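Local coordinates for GDSL-like protein (PDB 7BXD) that probably hydrolyses acyl ester bonds, as a member of the GDSL-like lipase/acylhydrolase family, at residues Asp51-Gly63 with Tyr226-Thr238. Numbering follows the deposited sequence.
Sequences DISWTSHLGALLG and YERLAHRIAAGLT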
loop_
_atom_site.group_PDB
_atom_site.type_symbol
_atom_site.label_atom_id
_atom_site.label_comp_id
_atom_site.label_asym_id
_atom_site.label_seq_id
_atom_site.Cartn_x
_atom_site.Cartn_y
_atom_site.Cartn_z
ATOM N N ASP A 51 0.439 11.067 12.422
ATOM C CA ASP A 51 -0.428 12.237 12.536
ATOM C C ASP A 51 -0.563 13.041 11.253
ATOM O O ASP A 51 -1.513 13.837 11.156
ATOM C CB ASP A 51 0.026 13.156 13.673
ATOM C CG ASP A 51 -0.236 12.557 15.042
ATOM O OD1 ASP A 51 -0.929 11.501 15.125
ATOM O OD2 ASP A 51 0.264 13.135 16.019
ATOM N N ILE A 52 0.332 12.836 10.267
ATOM C CA ILE A 52 0.164 13.466 8.958
ATOM C C ILE A 52 -0.333 12.496 7.900
ATOM O O ILE A 52 -0.657 12.933 6.781
ATOM C CB ILE A 52 1.426 14.203 8.446
ATOM C CG1 ILE A 52 2.530 13.221 8.013
ATOM C CG2 ILE A 52 1.936 15.199 9.492
ATOM C CD1 ILE A 52 3.590 13.873 7.134
ATOM N N SER A 53 -0.378 11.196 8.193
ATOM C CA SER A 53 -0.734 10.216 7.176
ATOM C C SER A 53 -2.179 10.421 6.719
ATOM O O SER A 53 -3.012 11.012 7.419
ATOM C CB SER A 53 -0.617 8.815 7.766
ATOM O OG SER A 53 -1.061 7.855 6.809
ATOM N N TRP A 54 -2.482 9.894 5.526
ATOM C CA TRP A 54 -3.871 9.831 5.081
ATOM C C TRP A 54 -4.755 9.144 6.106
ATOM O O TRP A 54 -5.962 9.438 6.181
ATOM C CB TRP A 54 -3.958 9.140 3.718
ATOM C CG TRP A 54 -3.398 7.753 3.665
ATOM C CD1 TRP A 54 -2.103 7.406 3.338
ATOM C CD2 TRP A 54 -4.091 6.513 3.908
ATOM N NE1 TRP A 54 -1.963 6.036 3.354
ATOM C CE2 TRP A 54 -3.163 5.462 3.701
ATOM C CE3 TRP A 54 -5.416 6.185 4.258
ATOM C CZ2 TRP A 54 -3.522 4.120 3.811
ATOM C CZ3 TRP A 54 -5.772 4.842 4.359
ATOM C CH2 TRP A 54 -4.826 3.832 4.148
ATOM N N THR A 55 -4.198 8.209 6.908
ATOM C CA THR A 55 -5.030 7.503 7.888
ATOM C C THR A 55 -5.640 8.461 8.901
ATOM O O THR A 55 -6.715 8.182 9.455
ATOM C CB THR A 55 -4.210 6.449 8.645
ATOM O OG1 THR A 55 -3.098 7.045 9.329
ATOM C CG2 THR A 55 -3.673 5.385 7.680
ATOM N N SER A 56 -4.969 9.579 9.170
ATOM C CA SER A 56 -5.452 10.529 10.182
ATOM C C SER A 56 -6.640 11.346 9.693
ATOM O O SER A 56 -7.345 11.951 10.518
ATOM C CB SER A 56 -4.324 11.477 10.612
ATOM O OG SER A 56 -4.009 12.405 9.580
ATOM N N HIS A 57 -6.862 11.397 8.377
ATOM C CA HIS A 57 -7.972 12.140 7.795
ATOM C C HIS A 57 -9.149 11.238 7.446
ATOM O O HIS A 57 -10.271 11.723 7.284
ATOM C CB HIS A 57 -7.513 12.818 6.490
ATOM C CG HIS A 57 -6.407 13.802 6.668
ATOM N ND1 HIS A 57 -6.641 15.113 7.007
ATOM C CD2 HIS A 57 -5.064 13.674 6.525
ATOM C CE1 HIS A 57 -5.484 15.747 7.094
ATOM N NE2 HIS A 57 -4.512 14.899 6.797
ATOM N N LEU A 58 -8.908 9.947 7.271
ATOM C CA LEU A 58 -9.881 9.100 6.602
ATOM C C LEU A 58 -11.144 8.914 7.445
ATOM O O LEU A 58 -12.256 8.865 6.901
ATOM C CB LEU A 58 -9.230 7.747 6.294
ATOM C CG LEU A 58 -10.162 6.783 5.580
ATOM C CD1 LEU A 58 -10.626 7.295 4.204
ATOM C CD2 LEU A 58 -9.471 5.425 5.443
ATOM N N GLY A 59 -11.006 8.769 8.771
ATOM C CA GLY A 59 -12.175 8.451 9.592
ATOM C C GLY A 59 -13.271 9.492 9.455
ATOM O O GLY A 59 -14.451 9.165 9.288
ATOM N N ALA A 60 -12.892 10.766 9.527
ATOM C CA ALA A 60 -13.886 11.829 9.418
ATOM C C ALA A 60 -14.491 11.869 8.030
ATOM O O ALA A 60 -15.684 12.149 7.882
ATOM C CB ALA A 60 -13.257 13.174 9.768
ATOM N N LEU A 61 -13.694 11.570 6.999
ATOM C CA LEU A 61 -14.214 11.592 5.634
ATOM C C LEU A 61 -15.256 10.513 5.416
ATOM O O LEU A 61 -16.094 10.630 4.508
ATOM C CB LEU A 61 -13.076 11.449 4.614
ATOM C CG LEU A 61 -12.115 12.632 4.515
ATOM C CD1 LEU A 61 -10.891 12.266 3.681
ATOM C CD2 LEU A 61 -12.822 13.884 3.967
ATOM N N LEU A 62 -15.191 9.440 6.197
ATOM C CA LEU A 62 -16.126 8.333 6.109
ATOM C C LEU A 62 -17.230 8.428 7.159
ATOM O O LEU A 62 -17.966 7.463 7.347
ATOM C CB LEU A 62 -15.373 7.003 6.223
ATOM C CG LEU A 62 -14.401 6.709 5.074
ATOM C CD1 LEU A 62 -13.654 5.437 5.399
ATOM C CD2 LEU A 62 -15.126 6.622 3.737
ATOM N N GLY A 63 -17.387 9.575 7.818
ATOM C CA GLY A 63 -18.498 9.743 8.740
ATOM C C GLY A 63 -18.271 9.187 10.125
ATOM O O GLY A 63 -19.238 8.997 10.879
ATOM N N TYR A 226 -0.789 13.925 1.730
ATOM C CA TYR A 226 -1.524 12.871 2.416
ATOM C C TYR A 226 -2.980 13.243 2.611
ATOM O O TYR A 226 -3.847 12.364 2.538
ATOM C CB TYR A 226 -0.875 12.566 3.782
ATOM C CG TYR A 226 0.345 11.682 3.700
ATOM C CD1 TYR A 226 0.252 10.411 3.132
ATOM C CD2 TYR A 226 1.573 12.079 4.234
ATOM C CE1 TYR A 226 1.349 9.580 3.013
ATOM C CE2 TYR A 226 2.682 11.250 4.150
ATOM C CZ TYR A 226 2.576 9.998 3.529
ATOM O OH TYR A 226 3.672 9.170 3.390
ATOM N N GLU A 227 -3.275 14.533 2.834
ATOM C CA GLU A 227 -4.675 14.939 2.918
ATOM C C GLU A 227 -5.394 14.708 1.595
ATOM O O GLU A 227 -6.523 14.196 1.568
ATOM C CB GLU A 227 -4.762 16.407 3.365
ATOM C CG GLU A 227 -6.201 16.854 3.722
ATOM C CD GLU A 227 -6.947 17.578 2.590
ATOM O OE1 GLU A 227 -6.448 17.664 1.439
ATOM O OE2 GLU A 227 -8.076 18.040 2.843
ATOM N N ARG A 228 -4.753 15.088 0.487
ATOM C CA ARG A 228 -5.362 14.862 -0.824
ATOM C C ARG A 228 -5.528 13.377 -1.096
ATOM O O ARG A 228 -6.590 12.939 -1.563
ATOM C CB ARG A 228 -4.494 15.554 -1.882
ATOM C CG ARG A 228 -5.007 15.347 -3.303
ATOM C CD ARG A 228 -4.277 16.265 -4.255
ATOM N NE ARG A 228 -4.648 15.985 -5.640
ATOM C CZ ARG A 228 -4.762 16.882 -6.601
ATOM N NH1 ARG A 228 -4.680 18.179 -6.342
ATOM N NH2 ARG A 228 -5.013 16.467 -7.841
ATOM N N LEU A 229 -4.512 12.579 -0.778
ATOM C CA LEU A 229 -4.626 11.137 -0.970
ATOM C C LEU A 229 -5.780 10.561 -0.155
ATOM O O LEU A 229 -6.484 9.668 -0.624
ATOM C CB LEU A 229 -3.302 10.459 -0.611
ATOM C CG LEU A 229 -3.083 9.058 -1.149
ATOM C CD1 LEU A 229 -2.922 9.083 -2.683
ATOM C CD2 LEU A 229 -1.849 8.458 -0.513
ATOM N N ALA A 230 -5.974 11.053 1.071
ATOM C CA ALA A 230 -7.075 10.564 1.896
ATOM C C ALA A 230 -8.422 10.763 1.208
ATOM O O ALA A 230 -9.312 9.913 1.303
ATOM C CB ALA A 230 -7.099 11.261 3.248
ATOM N N HIS A 231 -8.615 11.893 0.528
ATOM C CA HIS A 231 -9.877 12.105 -0.171
ATOM C C HIS A 231 -10.065 11.087 -1.287
ATOM O O HIS A 231 -11.179 10.552 -1.472
ATOM C CB HIS A 231 -9.932 13.536 -0.700
ATOM C CG HIS A 231 -10.252 14.553 0.358
ATOM N ND1 HIS A 231 -11.474 15.183 0.457
ATOM C CD2 HIS A 231 -9.511 15.017 1.395
ATOM C CE1 HIS A 231 -11.462 16.015 1.488
ATOM N NE2 HIS A 231 -10.285 15.933 2.076
ATOM N N ARG A 232 -9.006 10.817 -2.053
ATOM C CA ARG A 232 -9.114 9.828 -3.128
ATOM C C ARG A 232 -9.395 8.436 -2.571
ATOM O O ARG A 232 -10.195 7.675 -3.139
ATOM C CB ARG A 232 -7.835 9.830 -3.977
ATOM C CG ARG A 232 -7.824 8.792 -5.100
ATOM C CD ARG A 232 -8.817 9.152 -6.189
ATOM N NE ARG A 232 -8.983 8.120 -7.210
ATOM C CZ ARG A 232 -9.849 7.117 -7.146
ATOM N NH1 ARG A 232 -10.602 6.965 -6.078
ATOM N NH2 ARG A 232 -9.969 6.256 -8.175
ATOM N N ILE A 233 -8.742 8.084 -1.464
ATOM C CA ILE A 233 -8.945 6.785 -0.835
ATOM C C ILE A 233 -10.365 6.672 -0.298
ATOM O O ILE A 233 -11.012 5.631 -0.447
ATOM C CB ILE A 233 -7.875 6.546 0.247
ATOM C CG1 ILE A 233 -6.499 6.393 -0.384
ATOM C CG2 ILE A 233 -8.255 5.380 1.136
ATOM C CD1 ILE A 233 -5.337 6.511 0.600
ATOM N N ALA A 234 -10.876 7.732 0.332
ATOM C CA ALA A 234 -12.251 7.686 0.817
ATOM C C ALA A 234 -13.216 7.414 -0.328
ATOM O O ALA A 234 -14.149 6.611 -0.184
ATOM C CB ALA A 234 -12.581 8.988 1.541
ATOM N N ALA A 235 -13.040 8.105 -1.456
ATOM C CA ALA A 235 -13.936 7.877 -2.590
ATOM C C ALA A 235 -13.812 6.441 -3.067
ATOM O O ALA A 235 -14.825 5.799 -3.396
ATOM C CB ALA A 235 -13.607 8.861 -3.716
ATOM N N GLY A 236 -12.578 5.924 -3.115
ATOM C CA GLY A 236 -12.377 4.564 -3.565
ATOM C C GLY A 236 -13.021 3.541 -2.660
ATOM O O GLY A 236 -13.592 2.557 -3.133
ATOM N N LEU A 237 -12.898 3.724 -1.345
ATOM C CA LEU A 237 -13.479 2.768 -0.400
ATOM C C LEU A 237 -15.003 2.789 -0.465
ATOM O O LEU A 237 -15.648 1.736 -0.442
ATOM C CB LEU A 237 -13.013 3.062 1.030
ATOM C CG LEU A 237 -11.616 2.586 1.422
ATOM C CD1 LEU A 237 -11.196 3.175 2.761
ATOM C CD2 LEU A 237 -11.583 1.049 1.446
ATOM N N THR A 238 -15.584 3.986 -0.536
ATOM C CA THR A 238 -17.030 4.115 -0.668
ATOM C C THR A 238 -17.525 3.450 -1.945
ATOM O O THR A 238 -18.649 2.933 -1.988
ATOM C CB THR A 238 -17.402 5.618 -0.589
ATOM O OG1 THR A 238 -17.050 6.130 0.723
ATOM C CG2 THR A 238 -18.880 5.862 -0.810
#
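Two helices packed on the same side of the central parallel sheet of an SGNH-hydrolase-type fold meet where W54 and L58 press on I233, A230 and A234. The axes of 55-61 and 226-238 approach to 8.4 Å and cross at -43°, and W54 and A230 mark the nearest backbones, their CA atoms 4.6 Å apart. The small side chain of A230 is consistent with this approach, its CB lying 3.6 Å from W54 O.

The W54 indole is held on both faces and at one edge. I233 CD1 stands over the six-membered ring, 3.8 Å from its centroid and 22° off the normal, a CH-pi contact; T55 CG2 takes the opposite face, and Y226 CD1 meets the edge in plane. With CG between backbone N and carbonyl carbon (chi1 58°), the indole is turned toward the sheet, where it touches C33 and M150 and NE1 hydrogen-bonds to T38 O. An alanine here would probably leave I233 CD1 facing a gap and T38 O without its indole donor.

L58 is a knob among A230, I233, A234 and L237: CD1 rests 3.7 Å from A234 CB, while CD2 meets L237 CD1. Where the contact is more exposed, two further CH-pi contacts run in reciprocal directions. E227 CG lies over the H57 ring, 3.9 Å from its centroid, and L61 CD2 covers a face of H231. At the other flank S53 CA sits over the Y226 ring, whose OH hydrogen-bonds to D42 O.

S53 OG accepts a nearly straight bond from T55 N, a capping bond just before the turn that leads into the helix, and also bonds to T39 O; G63, at positive phi, closes a Schellman motif at the other end. Helix pairing of this kind against strands 30-35 and 146-150 fits the layered alpha/beta architecture of the SGNH hydrolases.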